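Local coordinates for protein hydroxyethylphosphonate dioxygenase (Streptomyces albus, PDB 6B9R) that probably uses a mononuclear non-haem iron centre and dioxygen to cleave 2-hydroxyethylphosphonate to hydroxymethylphosphonate and formate, at residues A[18-22]-A[46-50]; A[154-160]-A[176-182]; A[327-333]-A[345-351]. One frame throughout, in Å; residues are numbered along the deposited sequence.

Contact 1 (A[18-22]-A[46-50]); sequences AALLR and FGDYV
Ala18 and Val50 mark the tight end of this helix-helix contact: the Ala18 CB lies 3.3 Å from the Val50 O and 3.5 Å from the Tyr49 O. The small Ala18 methyl packs between the helices at this point, and the CA atoms of Ala18 and Val50 come within 4.7 Å. The helical segments 18-22 and 46-50 run at 135°, with axes 9.2 Å apart. One turn further along, Leu21 and Phe46 approach from opposite directions, and the Leu21 CG meets the Phe46 CZ at 3.8 Å. The Leu21 CD2 branch also reaches the Tyr49 CB, where the contact thins out: the ring of Tyr49, a partly exposed residue, leads away from 18-22 and packs on Leu54.

Arg22 closes the other flank. Its CG is anti to the backbone N (chi1 169°), and bends at chi2 and chi3 bring the chain back across Val50, whose CG1 sits 3.7 Å from the Arg22 NE. The guanidinium then presents one face to the rim of the Phe46 ring, the Arg22 NH1 3.8 Å from the Phe46 CE2. The two planes stand 79° apart, so the ring offers its edge and not its pi face to the charge. NH1 forms a salt bridge with Asp32 at the start of helix 32-39, the same helix whose Ala35 and Leu39 pack on Phe46.

No hydrogen bond crosses between the two segments. The contact joins N-terminal helices through apolar packing, while the charge of Arg22 is probably balanced by Asp32, and one guanidinium face still packs against Phe46 and Val50.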
ATOM      1  N   ALA A  18      18.082  -2.342  12.901  1.00 20.35           N
ATOM      2  CA  ALA A  18      19.427  -2.186  12.355  1.00 20.52           C
ATOM      3  C   ALA A  18      19.426  -2.399  10.848  1.00 25.67           C
ATOM      4  O   ALA A  18      20.084  -1.659  10.105  1.00 23.22           O
ATOM      5  CB  ALA A  18      20.386  -3.156  13.038  1.00 21.31           C
ATOM      6  N   ALA A  19      18.680  -3.400  10.375  1.00 20.01           N
ATOM      7  CA  ALA A  19      18.607  -3.637   8.937  1.00 19.61           C
ATOM      8  C   ALA A  19      17.963  -2.461   8.210  1.00 24.43           C
ATOM      9  O   ALA A  19      18.355  -2.143   7.084  1.00 19.45           O
ATOM     10  CB  ALA A  19      17.855  -4.929   8.636  1.00 21.68           C
ATOM     11  N   LEU A  20      16.971  -1.804   8.833  1.00 18.55           N
ATOM     12  CA  LEU A  20      16.368  -0.623   8.214  1.00 17.84           C
ATOM     13  C   LEU A  20      17.357   0.522   8.107  1.00 19.10           C
ATOM     14  O   LEU A  20      17.279   1.328   7.170  1.00 18.39           O
ATOM     15  CB  LEU A  20      15.160  -0.142   9.008  1.00 17.59           C
ATOM     16  CG  LEU A  20      13.964  -1.078   8.925  1.00 17.49           C
ATOM     17  CD1 LEU A  20      12.875  -0.560   9.826  1.00 22.45           C
ATOM     18  CD2 LEU A  20      13.467  -1.227   7.473  1.00 18.15           C
ATOM     19  N   LEU A  21      18.262   0.631   9.077  1.00 21.21           N
ATOM     20  CA  LEU A  21      19.262   1.693   9.022  1.00 19.61           C
ATOM     21  C   LEU A  21      20.249   1.460   7.889  1.00 24.91           C
ATOM     22  O   LEU A  21      20.610   2.403   7.170  1.00 18.97           O
ATOM     23  CB  LEU A  21      19.990   1.790  10.354  1.00 18.91           C
ATOM     24  CG  LEU A  21      21.116   2.830  10.353  1.00 18.97           C
ATOM     25  CD1 LEU A  21      20.550   4.198  10.013  1.00 20.67           C
ATOM     26  CD2 LEU A  21      21.809   2.840  11.706  1.00 24.76           C
ATOM     27  N   ARG A  22      20.723   0.219   7.733  1.00 18.74           N
ATOM     28  CA  ARG A  22      21.593  -0.088   6.602  1.00 18.75           C
ATOM     29  C   ARG A  22      20.855   0.114   5.284  1.00 18.09           C
ATOM     30  O   ARG A  22      21.409   0.661   4.322  1.00 19.21           O
ATOM     31  CB  ARG A  22      22.120  -1.524   6.705  1.00 19.34           C
ATOM     32  CG  ARG A  22      22.824  -2.012   5.427  1.00 23.38           C
ATOM     33  CD  ARG A  22      24.102  -1.220   5.133  1.00 20.68           C
ATOM     34  NE  ARG A  22      25.204  -1.652   5.984  1.00 21.98           N
ATOM     35  CZ  ARG A  22      26.376  -1.031   6.068  1.00 23.86           C
ATOM     36  NH1 ARG A  22      26.602   0.070   5.362  1.00 20.91           N
ATOM     37  NH2 ARG A  22      27.324  -1.508   6.867  1.00 25.01           N
ATOM     38  N   PHE A  46      29.762   2.974  12.100  1.00 24.84           N
ATOM     39  CA  PHE A  46      28.454   2.685  11.510  1.00 23.58           C
ATOM     40  C   PHE A  46      28.147   1.192  11.554  1.00 27.71           C
ATOM     41  O   PHE A  46      26.999   0.791  11.795  1.00 24.87           O
ATOM     42  CB  PHE A  46      28.380   3.218  10.074  1.00 24.31           C
ATOM     43  CG  PHE A  46      26.972   3.263   9.515  1.00 21.84           C
ATOM     44  CD1 PHE A  46      26.022   4.127  10.053  1.00 20.08           C
ATOM     45  CD2 PHE A  46      26.601   2.449   8.452  1.00 23.16           C
ATOM     46  CE1 PHE A  46      24.720   4.171   9.541  1.00 20.50           C
ATOM     47  CE2 PHE A  46      25.297   2.490   7.941  1.00 20.44           C
ATOM     48  CZ  PHE A  46      24.372   3.357   8.484  1.00 19.26           C
ATOM     49  N   GLY A  47      29.168   0.355  11.356  1.00 26.44           N
ATOM     50  CA  GLY A  47      28.975  -1.081  11.438  1.00 25.47           C
ATOM     51  C   GLY A  47      28.498  -1.554  12.798  1.00 30.35           C
ATOM     52  O   GLY A  47      27.830  -2.584  12.896  1.00 33.41           O
ATOM     53  N   ASP A  48      28.822  -0.812  13.864  1.00 25.09           N
ATOM     54  CA  ASP A  48      28.338  -1.198  15.189  1.00 27.96           C
ATOM     55  C   ASP A  48      26.844  -0.938  15.351  1.00 29.90           C
ATOM     56  O   ASP A  48      26.171  -1.648  16.109  1.00 30.86           O
ATOM     57  CB  ASP A  48      29.115  -0.462  16.267  1.00 33.11           C
ATOM     58  CG  ASP A  48      30.579  -0.849  16.283  1.00 43.34           C
ATOM     59  OD1 ASP A  48      30.871  -2.063  16.262  1.00 45.02           O
ATOM     60  OD2 ASP A  48      31.430   0.055  16.286  1.00 50.07           O
ATOM     61  N   TYR A  49      26.313   0.072  14.666  1.00 27.47           N
ATOM     62  CA  TYR A  49      24.872   0.308  14.702  1.00 22.25           C
ATOM     63  C   TYR A  49      24.131  -0.649  13.783  1.00 27.90           C
ATOM     64  O   TYR A  49      23.020  -1.096  14.100  1.00 29.15           O
ATOM     65  CB  TYR A  49      24.574   1.754  14.310  1.00 22.51           C
ATOM     66  CG  TYR A  49      25.085   2.734  15.319  1.00 24.14           C
ATOM     67  CD1 TYR A  49      24.345   3.024  16.457  1.00 22.10           C
ATOM     68  CD2 TYR A  49      26.325   3.338  15.164  1.00 29.22           C
ATOM     69  CE1 TYR A  49      24.806   3.906  17.397  1.00 27.16           C
ATOM     70  CE2 TYR A  49      26.805   4.221  16.109  1.00 27.83           C
ATOM     71  CZ  TYR A  49      26.035   4.505  17.221  1.00 35.56           C
ATOM     72  OH  TYR A  49      26.487   5.385  18.170  1.00 41.00           O
ATOM     73  N   VAL A  50      24.726  -0.962  12.637  1.00 21.84           N
ATOM     74  CA  VAL A  50      24.082  -1.858  11.690  1.00 24.49           C
ATOM     75  C   VAL A  50      24.157  -3.310  12.157  1.00 30.68           C
ATOM     76  O   VAL A  50      23.262  -4.105  11.855  1.00 32.86           O
ATOM     77  CB  VAL A  50      24.713  -1.649  10.305  1.00 33.12           C
ATOM     78  CG1 VAL A  50      24.449  -2.837   9.404  1.00 39.34           C
ATOM     79  CG2 VAL A  50      24.163  -0.367   9.682  1.00 28.99           C
TER

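Contact 2 (A[154-160]-A[176-182]); sequences FTYFVGP and MNTGDSV
Thr155 and Val182 pair by two backbone hydrogen bonds, Thr155 N to Val182 O (2.9 Å) and Val182 N to Thr155 O (3.0 Å), on neighbouring strands of the cupin fold of this enzyme family. Tyr156 and Ser181 form the next, non-hydrogen-bonded antiparallel pair. Beyond it the ladder runs into the type II turn Asn177-Asp180: Phe157 N donates to Asp180 O, and Phe157 O accepts from Gly179 N. One side chain joins the backbone bonding, the Thr178 OG1 taking the Gly159 N at 2.7 Å.

Aromatic packing centres on Phe157. With CG anti to the carbonyl carbon (chi1 -64°), its ring has Met176 over one face, the Met176 CG 3.6 Å from the centroid, 5° off the normal, a CH-pi contact; SD is an oblique Met-aromatic neighbour. Thr155 CG2 lies over the opposite face, toward the rim, and the Val182 CG1 touches the Phe157 CE2 at 3.7 Å. Replacing the Phe157 ring by the methyl of an alanine would probably open a gap between Met176, Thr155 and Val182. Tyr156 lays its OH 3.4 Å from the Gly179 CA.

Water-mediated bonding is slight: one water contacts Thr155 OG1 and, weakly, Val182 O. That hydroxyl is also hydrogen-bonded to Gln153 NE2, and Gln153 is an iron ligand. Thr155 is therefore a second-shell residue, and the paired strands probably help to orient the Gln153 side chain.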
ATOM      1  N   PHE A 154     -17.081  -4.474   9.727  1.00 15.00           N
ATOM      2  CA  PHE A 154     -17.884  -5.668   9.530  1.00 14.89           C
ATOM      3  C   PHE A 154     -18.521  -5.998  10.865  1.00 19.29           C
ATOM      4  O   PHE A 154     -17.815  -6.143  11.870  1.00 18.54           O
ATOM      5  CB  PHE A 154     -17.042  -6.855   9.053  1.00 17.75           C
ATOM      6  CG  PHE A 154     -17.776  -8.142   9.149  1.00 18.59           C
ATOM      7  CD1 PHE A 154     -18.692  -8.504   8.174  1.00 17.25           C
ATOM      8  CD2 PHE A 154     -17.615  -8.964  10.246  1.00 15.52           C
ATOM      9  CE1 PHE A 154     -19.416  -9.682   8.285  1.00 14.46           C
ATOM     10  CE2 PHE A 154     -18.351 -10.142  10.367  1.00 17.52           C
ATOM     11  CZ  PHE A 154     -19.248 -10.503   9.375  1.00 19.04           C
ATOM     12  N   THR A 155     -19.842  -6.129  10.883  1.00 16.54           N
ATOM     13  CA  THR A 155     -20.561  -6.387  12.116  1.00 15.87           C
ATOM     14  C   THR A 155     -21.366  -7.666  11.975  1.00 18.72           C
ATOM     15  O   THR A 155     -22.078  -7.846  10.983  1.00 15.80           O
ATOM     16  CB  THR A 155     -21.479  -5.218  12.469  1.00 19.13           C
ATOM     17  OG1 THR A 155     -20.693  -4.020  12.578  1.00 22.64           O
ATOM     18  CG2 THR A 155     -22.160  -5.478  13.793  1.00 18.16           C
ATOM     19  N   TYR A 156     -21.240  -8.544  12.960  1.00 16.01           N
ATOM     20  CA  TYR A 156     -22.022  -9.770  13.067  1.00 16.15           C
ATOM     21  C   TYR A 156     -22.978  -9.647  14.246  1.00 16.78           C
ATOM     22  O   TYR A 156     -22.551  -9.273  15.340  1.00 17.03           O
ATOM     23  CB  TYR A 156     -21.100 -10.972  13.264  1.00 18.19           C
ATOM     24  CG  TYR A 156     -21.847 -12.265  13.402  1.00 18.07           C
ATOM     25  CD1 TYR A 156     -22.206 -12.994  12.284  1.00 18.42           C
ATOM     26  CD2 TYR A 156     -22.197 -12.756  14.657  1.00 16.55           C
ATOM     27  CE1 TYR A 156     -22.900 -14.193  12.410  1.00 21.98           C
ATOM     28  CE2 TYR A 156     -22.889 -13.945  14.791  1.00 21.19           C
ATOM     29  CZ  TYR A 156     -23.241 -14.657  13.665  1.00 17.80           C
ATOM     30  OH  TYR A 156     -23.926 -15.842  13.806  1.00 22.05           O
ATOM     31  N   PHE A 157     -24.263  -9.955  14.030  1.00 19.27           N
ATOM     32  CA  PHE A 157     -25.302  -9.703  15.031  1.00 18.45           C
ATOM     33  C   PHE A 157     -25.679 -10.972  15.795  1.00 18.98           C
ATOM     34  O   PHE A 157     -25.818 -12.045  15.205  1.00 18.84           O
ATOM     35  CB  PHE A 157     -26.547  -9.114  14.367  1.00 21.02           C
ATOM     36  CG  PHE A 157     -26.315  -7.767  13.748  1.00 18.64           C
ATOM     37  CD1 PHE A 157     -26.407  -6.618  14.517  1.00 22.15           C
ATOM     38  CD2 PHE A 157     -25.992  -7.650  12.406  1.00 17.43           C
ATOM     39  CE1 PHE A 157     -26.197  -5.364  13.956  1.00 18.27           C
ATOM     40  CE2 PHE A 157     -25.777  -6.408  11.829  1.00 19.00           C
ATOM     41  CZ  PHE A 157     -25.872  -5.254  12.608  1.00 20.21           C
ATOM     42  N   VAL A 158     -25.841 -10.842  17.114  1.00 18.68           N
ATOM     43  CA  VAL A 158     -26.371 -11.905  17.967  1.00 20.16           C
ATOM     44  C   VAL A 158     -27.579 -11.345  18.709  1.00 25.05           C
ATOM     45  O   VAL A 158     -27.467 -10.343  19.429  1.00 23.55           O
ATOM     46  CB  VAL A 158     -25.328 -12.437  18.966  1.00 19.17           C
ATOM     47  CG1 VAL A 158     -25.963 -13.522  19.843  1.00 19.80           C
ATOM     48  CG2 VAL A 158     -24.075 -12.973  18.242  1.00 26.22           C
ATOM     49  N   GLY A 159     -28.732 -11.993  18.546  1.00 23.77           N
ATOM     50  CA  GLY A 159     -29.920 -11.583  19.249  1.00 26.06           C
ATOM     51  C   GLY A 159     -30.623 -10.431  18.563  1.00 25.98           C
ATOM     52  O   GLY A 159     -30.249 -10.014  17.460  1.00 21.73           O
ATOM     53  N   PRO A 160     -31.669  -9.901  19.207  1.00 32.03           N
ATOM     54  CA  PRO A 160     -32.533  -8.879  18.573  1.00 26.18           C
ATOM     55  C   PRO A 160     -31.938  -7.478  18.643  1.00 26.74           C
ATOM     56  O   PRO A 160     -32.377  -6.606  19.401  1.00 24.76           O
ATOM     57  CB  PRO A 160     -33.836  -9.014  19.373  1.00 26.01           C
ATOM     58  CG  PRO A 160     -33.367  -9.421  20.746  1.00 27.98           C
ATOM     59  CD  PRO A 160     -32.193 -10.341  20.513  1.00 29.28           C
ATOM     60  N   MET A 176     -32.210  -6.492  13.064  1.00 20.58           N
ATOM     61  CA  MET A 176     -31.394  -7.662  12.784  1.00 19.92           C
ATOM     62  C   MET A 176     -31.710  -8.769  13.776  1.00 23.05           C
ATOM     63  O   MET A 176     -32.364  -8.556  14.798  1.00 23.18           O
ATOM     64  CB  MET A 176     -29.900  -7.321  12.883  1.00 20.04           C
ATOM     65  CG  MET A 176     -29.513  -6.125  12.100  1.00 19.01           C
ATOM     66  SD  MET A 176     -29.419  -6.560  10.359  1.00 20.30           S
ATOM     67  CE  MET A 176     -28.909  -4.961   9.708  1.00 18.30           C
ATOM     68  N   ASN A 177     -31.195  -9.961  13.482  1.00 22.37           N
ATOM     69  CA  ASN A 177     -31.186 -11.032  14.466  1.00 26.22           C
ATOM     70  C   ASN A 177     -29.942 -11.877  14.245  1.00 23.02           C
ATOM     71  O   ASN A 177     -29.111 -11.576  13.388  1.00 23.11           O
ATOM     72  CB  ASN A 177     -32.456 -11.872  14.401  1.00 31.88           C
ATOM     73  CG  ASN A 177     -32.983 -12.210  15.782  1.00 41.43           C
ATOM     74  OD1 ASN A 177     -32.216 -12.567  16.687  1.00 36.54           O
ATOM     75  ND2 ASN A 177     -34.287 -12.067  15.963  1.00 40.88           N
ATOM     76  N   THR A 178     -29.817 -12.937  15.041  1.00 19.56           N
ATOM     77  CA  THR A 178     -28.600 -13.743  15.058  1.00 20.96           C
ATOM     78  C   THR A 178     -28.238 -14.262  13.674  1.00 22.53           C
ATOM     79  O   THR A 178     -29.078 -14.826  12.967  1.00 21.02           O
ATOM     80  CB  THR A 178     -28.772 -14.902  16.030  1.00 20.95           C
ATOM     81  OG1 THR A 178     -29.069 -14.367  17.324  1.00 24.41           O
ATOM     82  CG2 THR A 178     -27.489 -15.742  16.111  1.00 23.76           C
ATOM     83  N   GLY A 179     -26.978 -14.056  13.282  1.00 21.39           N
ATOM     84  CA  GLY A 179     -26.489 -14.521  12.006  1.00 17.15           C
ATOM     85  C   GLY A 179     -26.577 -13.519  10.876  1.00 20.52           C
ATOM     86  O   GLY A 179     -26.019 -13.781   9.803  1.00 22.56           O
ATOM     87  N   ASP A 180     -27.273 -12.399  11.067  1.00 17.21           N
ATOM     88  CA  ASP A 180     -27.202 -11.296  10.121  1.00 16.98           C
ATOM     89  C   ASP A 180     -25.848 -10.589  10.246  1.00 16.55           C
ATOM     90  O   ASP A 180     -25.103 -10.770  11.217  1.00 16.52           O
ATOM     91  CB  ASP A 180     -28.335 -10.297  10.356  1.00 17.56           C
ATOM     92  CG  ASP A 180     -29.704 -10.915  10.145  1.00 21.50           C
ATOM     93  OD1 ASP A 180     -29.794 -11.867   9.355  1.00 19.68           O
ATOM     94  OD2 ASP A 180     -30.678 -10.435  10.753  1.00 19.34           O
ATOM     95  N   SER A 181     -25.538  -9.769   9.247  1.00 19.01           N
ATOM     96  CA  SER A 181     -24.259  -9.066   9.246  1.00 18.72           C
ATOM     97  C   SER A 181     -24.330  -7.877   8.300  1.00 18.75           C
ATOM     98  O   SER A 181     -25.180  -7.813   7.412  1.00 18.89           O
ATOM     99  CB  SER A 181     -23.114 -10.007   8.859  1.00 18.32           C
ATOM    100  OG  SER A 181     -23.293 -10.521   7.548  1.00 18.23           O
ATOM    101  N   VAL A 182     -23.407  -6.937   8.486  1.00 18.61           N
ATOM    102  CA  VAL A 182     -23.371  -5.749   7.647  1.00 18.64           C
ATOM    103  C   VAL A 182     -21.917  -5.334   7.494  1.00 18.31           C
ATOM    104  O   VAL A 182     -21.090  -5.580   8.375  1.00 18.16           O
ATOM    105  CB  VAL A 182     -24.226  -4.613   8.244  1.00 19.03           C
ATOM    106  CG1 VAL A 182     -23.735  -4.258   9.633  1.00 19.95           C
ATOM    107  CG2 VAL A 182     -24.257  -3.381   7.316  1.00 19.09           C
TER
HETATM  108  O   HOH W   1     -20.785  -2.702   9.943  1.00 26.19           O

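Contact 3 (A[327-333]-A[345-351]); sequences AYRFTQL and LAVDVLT
Arg329 sends CG anti to the backbone N (chi1 -159°) and folds at chi2 and chi3, while Asp348 sets its CG anti to the carbonyl carbon (chi1 -69°); the two side chains then lie alongside each other. A single oxygen does the pairing: Asp348 OD2 receives the Arg329 NH2 at 2.8 Å in a salt bridge and the Arg329 NE only weakly, the guanidinium and carboxylate planes being 47° apart.

The backbones that carry them form an antiparallel hairpin with bonds in both directions at Arg329-Asp348 and Thr331-Ala346. On the other face Phe330 lies beside Val347, whose CG1 is 3.7 Å from the Phe330 CE1. Leu250 of the second subunit packs on Phe330 and Leu345. Tyr328 is hydrogen-bonded by its OH to Ala356 and Leu406, and the CB of the preceding Ala327 lies over the centre of one ring face.

At the far end the Ala327 O accepts two amides, Leu350 N at 2.8 Å and Thr351 N at 3.1 Å, and Ala327 and Tyr328 both face Tyr320 in a classic beta bulge. The Arg329-Asp348 face therefore carries a partly exposed ion pair beside the buried Thr331-Ala346 pair; the largely apolar Phe330-Val347 face meets the second subunit.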
ATOM      1  N   ALA A 327     -16.110 -31.412   6.277  1.00 16.65           N
ATOM      2  CA  ALA A 327     -15.477 -31.074   7.542  1.00 20.81           C
ATOM      3  C   ALA A 327     -16.003 -29.767   8.106  1.00 18.32           C
ATOM      4  O   ALA A 327     -16.081 -29.607   9.331  1.00 19.82           O
ATOM      5  CB  ALA A 327     -13.958 -30.977   7.366  1.00 16.72           C
ATOM      6  N   TYR A 328     -16.346 -28.827   7.234  1.00 15.06           N
ATOM      7  CA  TYR A 328     -16.842 -27.523   7.637  1.00 14.99           C
ATOM      8  C   TYR A 328     -18.016 -27.167   6.749  1.00 14.82           C
ATOM      9  O   TYR A 328     -18.075 -27.578   5.587  1.00 17.70           O
ATOM     10  CB  TYR A 328     -15.779 -26.404   7.486  1.00 15.11           C
ATOM     11  CG  TYR A 328     -14.405 -26.792   7.960  1.00 15.61           C
ATOM     12  CD1 TYR A 328     -14.168 -27.070   9.296  1.00 16.80           C
ATOM     13  CD2 TYR A 328     -13.341 -26.875   7.070  1.00 22.31           C
ATOM     14  CE1 TYR A 328     -12.899 -27.436   9.733  1.00 22.39           C
ATOM     15  CE2 TYR A 328     -12.073 -27.219   7.495  1.00 21.14           C
ATOM     16  CZ  TYR A 328     -11.856 -27.487   8.827  1.00 23.27           C
ATOM     17  OH  TYR A 328     -10.603 -27.840   9.250  1.00 19.24           O
ATOM     18  N   ARG A 329     -18.928 -26.368   7.286  1.00 14.76           N
ATOM     19  CA  ARG A 329     -19.978 -25.764   6.475  1.00 14.72           C
ATOM     20  C   ARG A 329     -19.816 -24.259   6.598  1.00 17.59           C
ATOM     21  O   ARG A 329     -19.820 -23.722   7.710  1.00 20.99           O
ATOM     22  CB  ARG A 329     -21.371 -26.220   6.920  1.00 18.60           C
ATOM     23  CG  ARG A 329     -22.447 -26.038   5.839  1.00 19.37           C
ATOM     24  CD  ARG A 329     -22.966 -24.606   5.801  1.00 22.60           C
ATOM     25  NE  ARG A 329     -23.572 -24.237   7.079  1.00 26.82           N
ATOM     26  CZ  ARG A 329     -24.840 -24.456   7.420  1.00 29.35           C
ATOM     27  NH1 ARG A 329     -25.693 -25.047   6.576  1.00 17.03           N
ATOM     28  NH2 ARG A 329     -25.263 -24.072   8.617  1.00 25.04           N
ATOM     29  N   PHE A 330     -19.630 -23.590   5.468  1.00 16.05           N
ATOM     30  CA  PHE A 330     -19.401 -22.154   5.465  1.00 14.01           C
ATOM     31  C   PHE A 330     -20.673 -21.414   5.083  1.00 17.23           C
ATOM     32  O   PHE A 330     -21.439 -21.883   4.237  1.00 17.95           O
ATOM     33  CB  PHE A 330     -18.300 -21.761   4.483  1.00 14.99           C
ATOM     34  CG  PHE A 330     -16.955 -22.366   4.769  1.00 20.55           C
ATOM     35  CD1 PHE A 330     -16.311 -22.158   5.982  1.00 25.02           C
ATOM     36  CD2 PHE A 330     -16.300 -23.095   3.791  1.00 19.65           C
ATOM     37  CE1 PHE A 330     -15.043 -22.701   6.218  1.00 21.68           C
ATOM     38  CE2 PHE A 330     -15.039 -23.633   4.024  1.00 20.40           C
ATOM     39  CZ  PHE A 330     -14.418 -23.439   5.242  1.00 20.62           C
ATOM     40  N   THR A 331     -20.868 -20.240   5.690  1.00 15.02           N
ATOM     41  CA  THR A 331     -21.910 -19.298   5.311  1.00 16.30           C
ATOM     42  C   THR A 331     -21.237 -17.968   4.997  1.00 21.49           C
ATOM     43  O   THR A 331     -20.446 -17.467   5.805  1.00 17.22           O
ATOM     44  CB  THR A 331     -22.945 -19.123   6.428  1.00 16.31           C
ATOM     45  OG1 THR A 331     -23.549 -20.388   6.737  1.00 18.79           O
ATOM     46  CG2 THR A 331     -24.047 -18.160   5.991  1.00 17.36           C
ATOM     47  N   GLN A 332     -21.536 -17.409   3.825  1.00 17.35           N
ATOM     48  CA  GLN A 332     -20.909 -16.162   3.389  1.00 18.40           C
ATOM     49  C   GLN A 332     -21.619 -14.972   4.024  1.00 15.86           C
ATOM     50  O   GLN A 332     -22.838 -14.815   3.876  1.00 22.66           O
ATOM     51  CB  GLN A 332     -20.941 -16.060   1.862  1.00 23.09           C
ATOM     52  CG  GLN A 332     -20.479 -14.705   1.293  1.00 26.51           C
ATOM     53  CD  GLN A 332     -20.796 -14.550  -0.198  1.00 35.95           C
ATOM     54  OE1 GLN A 332     -20.604 -15.478  -0.986  1.00 33.54           O
ATOM     55  NE2 GLN A 332     -21.298 -13.375  -0.583  1.00 33.01           N
ATOM     56  N   LEU A 333     -20.864 -14.141   4.746  1.00 14.31           N
ATOM     57  CA  LEU A 333     -21.430 -12.993   5.425  1.00 13.58           C
ATOM     58  C   LEU A 333     -21.136 -11.732   4.610  1.00 14.78           C
ATOM     59  O   LEU A 333     -20.629 -11.794   3.484  1.00 16.59           O
ATOM     60  CB  LEU A 333     -20.901 -12.927   6.866  1.00 15.39           C
ATOM     61  CG  LEU A 333     -20.995 -14.272   7.605  1.00 14.28           C
ATOM     62  CD1 LEU A 333     -20.333 -14.188   8.987  1.00 16.24           C
ATOM     63  CD2 LEU A 333     -22.460 -14.716   7.709  1.00 15.78           C
ATOM     64  N   LEU A 345     -17.055 -15.103   7.132  1.00 14.24           N
ATOM     65  CA  LEU A 345     -17.687 -16.414   7.131  1.00 14.11           C
ATOM     66  C   LEU A 345     -18.186 -16.804   8.511  1.00 14.99           C
ATOM     67  O   LEU A 345     -17.516 -16.566   9.520  1.00 16.52           O
ATOM     68  CB  LEU A 345     -16.721 -17.504   6.656  1.00 18.27           C
ATOM     69  CG  LEU A 345     -16.202 -17.359   5.226  1.00 20.28           C
ATOM     70  CD1 LEU A 345     -15.013 -18.301   4.999  1.00 20.71           C
ATOM     71  CD2 LEU A 345     -17.310 -17.644   4.239  1.00 20.99           C
ATOM     72  N   ALA A 346     -19.361 -17.434   8.543  1.00 13.60           N
ATOM     73  CA  ALA A 346     -19.739 -18.270   9.668  1.00 18.16           C
ATOM     74  C   ALA A 346     -19.283 -19.684   9.335  1.00 21.96           C
ATOM     75  O   ALA A 346     -19.538 -20.177   8.232  1.00 22.22           O
ATOM     76  CB  ALA A 346     -21.254 -18.226   9.919  1.00 17.16           C
ATOM     77  N   VAL A 347     -18.583 -20.320  10.267  1.00 18.15           N
ATOM     78  CA  VAL A 347     -17.971 -21.621  10.031  1.00 14.11           C
ATOM     79  C   VAL A 347     -18.562 -22.611  11.016  1.00 17.64           C
ATOM     80  O   VAL A 347     -18.337 -22.496  12.227  1.00 18.65           O
ATOM     81  CB  VAL A 347     -16.443 -21.570  10.183  1.00 15.28           C
ATOM     82  CG1 VAL A 347     -15.840 -22.946   9.869  1.00 17.11           C
ATOM     83  CG2 VAL A 347     -15.850 -20.467   9.302  1.00 15.80           C
ATOM     84  N   ASP A 348     -19.297 -23.599  10.507  1.00 16.26           N
ATOM     85  CA  ASP A 348     -19.703 -24.735  11.320  1.00 16.17           C
ATOM     86  C   ASP A 348     -18.606 -25.777  11.221  1.00 18.98           C
ATOM     87  O   ASP A 348     -18.330 -26.289  10.129  1.00 18.85           O
ATOM     88  CB  ASP A 348     -21.040 -25.314  10.861  1.00 20.05           C
ATOM     89  CG  ASP A 348     -22.191 -24.384  11.138  1.00 31.09           C
ATOM     90  OD1 ASP A 348     -22.223 -23.805  12.240  1.00 28.95           O
ATOM     91  OD2 ASP A 348     -23.054 -24.219  10.254  1.00 39.57           O
ATOM     92  N   VAL A 349     -17.962 -26.063  12.347  1.00 19.81           N
ATOM     93  CA  VAL A 349     -16.892 -27.050  12.389  1.00 16.86           C
ATOM     94  C   VAL A 349     -17.544 -28.390  12.691  1.00 19.49           C
ATOM     95  O   VAL A 349     -18.081 -28.596  13.781  1.00 19.54           O
ATOM     96  CB  VAL A 349     -15.830 -26.695  13.432  1.00 15.56           C
ATOM     97  CG1 VAL A 349     -14.731 -27.764  13.446  1.00 17.58           C
ATOM     98  CG2 VAL A 349     -15.233 -25.320  13.116  1.00 15.16           C
ATOM     99  N   LEU A 350     -17.515 -29.291  11.709  1.00 19.40           N
ATOM    100  CA  LEU A 350     -18.239 -30.551  11.787  1.00 21.70           C
ATOM    101  C   LEU A 350     -17.342 -31.724  12.135  1.00 23.63           C
ATOM    102  O   LEU A 350     -17.779 -32.647  12.831  1.00 29.31           O
ATOM    103  CB  LEU A 350     -18.942 -30.837  10.454  1.00 23.89           C
ATOM    104  CG  LEU A 350     -19.853 -29.708   9.950  1.00 21.31           C
ATOM    105  CD1 LEU A 350     -20.365 -30.008   8.552  1.00 22.48           C
ATOM    106  CD2 LEU A 350     -21.002 -29.461  10.924  1.00 24.38           C
ATOM    107  N   THR A 351     -16.098 -31.699  11.678  1.00 19.34           N
ATOM    108  CA  THR A 351     -15.212 -32.833  11.870  1.00 19.90           C
ATOM    109  C   THR A 351     -14.641 -32.835  13.281  1.00 20.09           C
ATOM    110  O   THR A 351     -14.330 -31.785  13.856  1.00 18.85           O
ATOM    111  CB  THR A 351     -14.081 -32.812  10.839  1.00 21.06           C
ATOM    112  OG1 THR A 351     -13.179 -33.896  11.095  1.00 25.41           O
ATOM    113  CG2 THR A 351     -13.317 -31.489  10.883  1.00 24.30           C
TER

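In the fold
Contacts 2 and 3 belong to two different antiparallel sheets, yet their centres lie 16 Å apart and they touch. Leu333 of contact 3 bridges them: its CB lies 3.5 Å from the Ser181 OG and 3.8 Å from the Phe154 CE1 of contact 2. Contact 2 lies near the active site, with the Thr155 side chain about 6 Å from a bound iron and 2-hydroxyethylphosphonate. Contact 1 lies across the chain's centre, about 50 Å from contact 2 and 48 Å from contact 3 between centres. Its Arg22 side chain is nonetheless about 12 Å from a bound substrate, which at that separation is probably the one held by the second subunit.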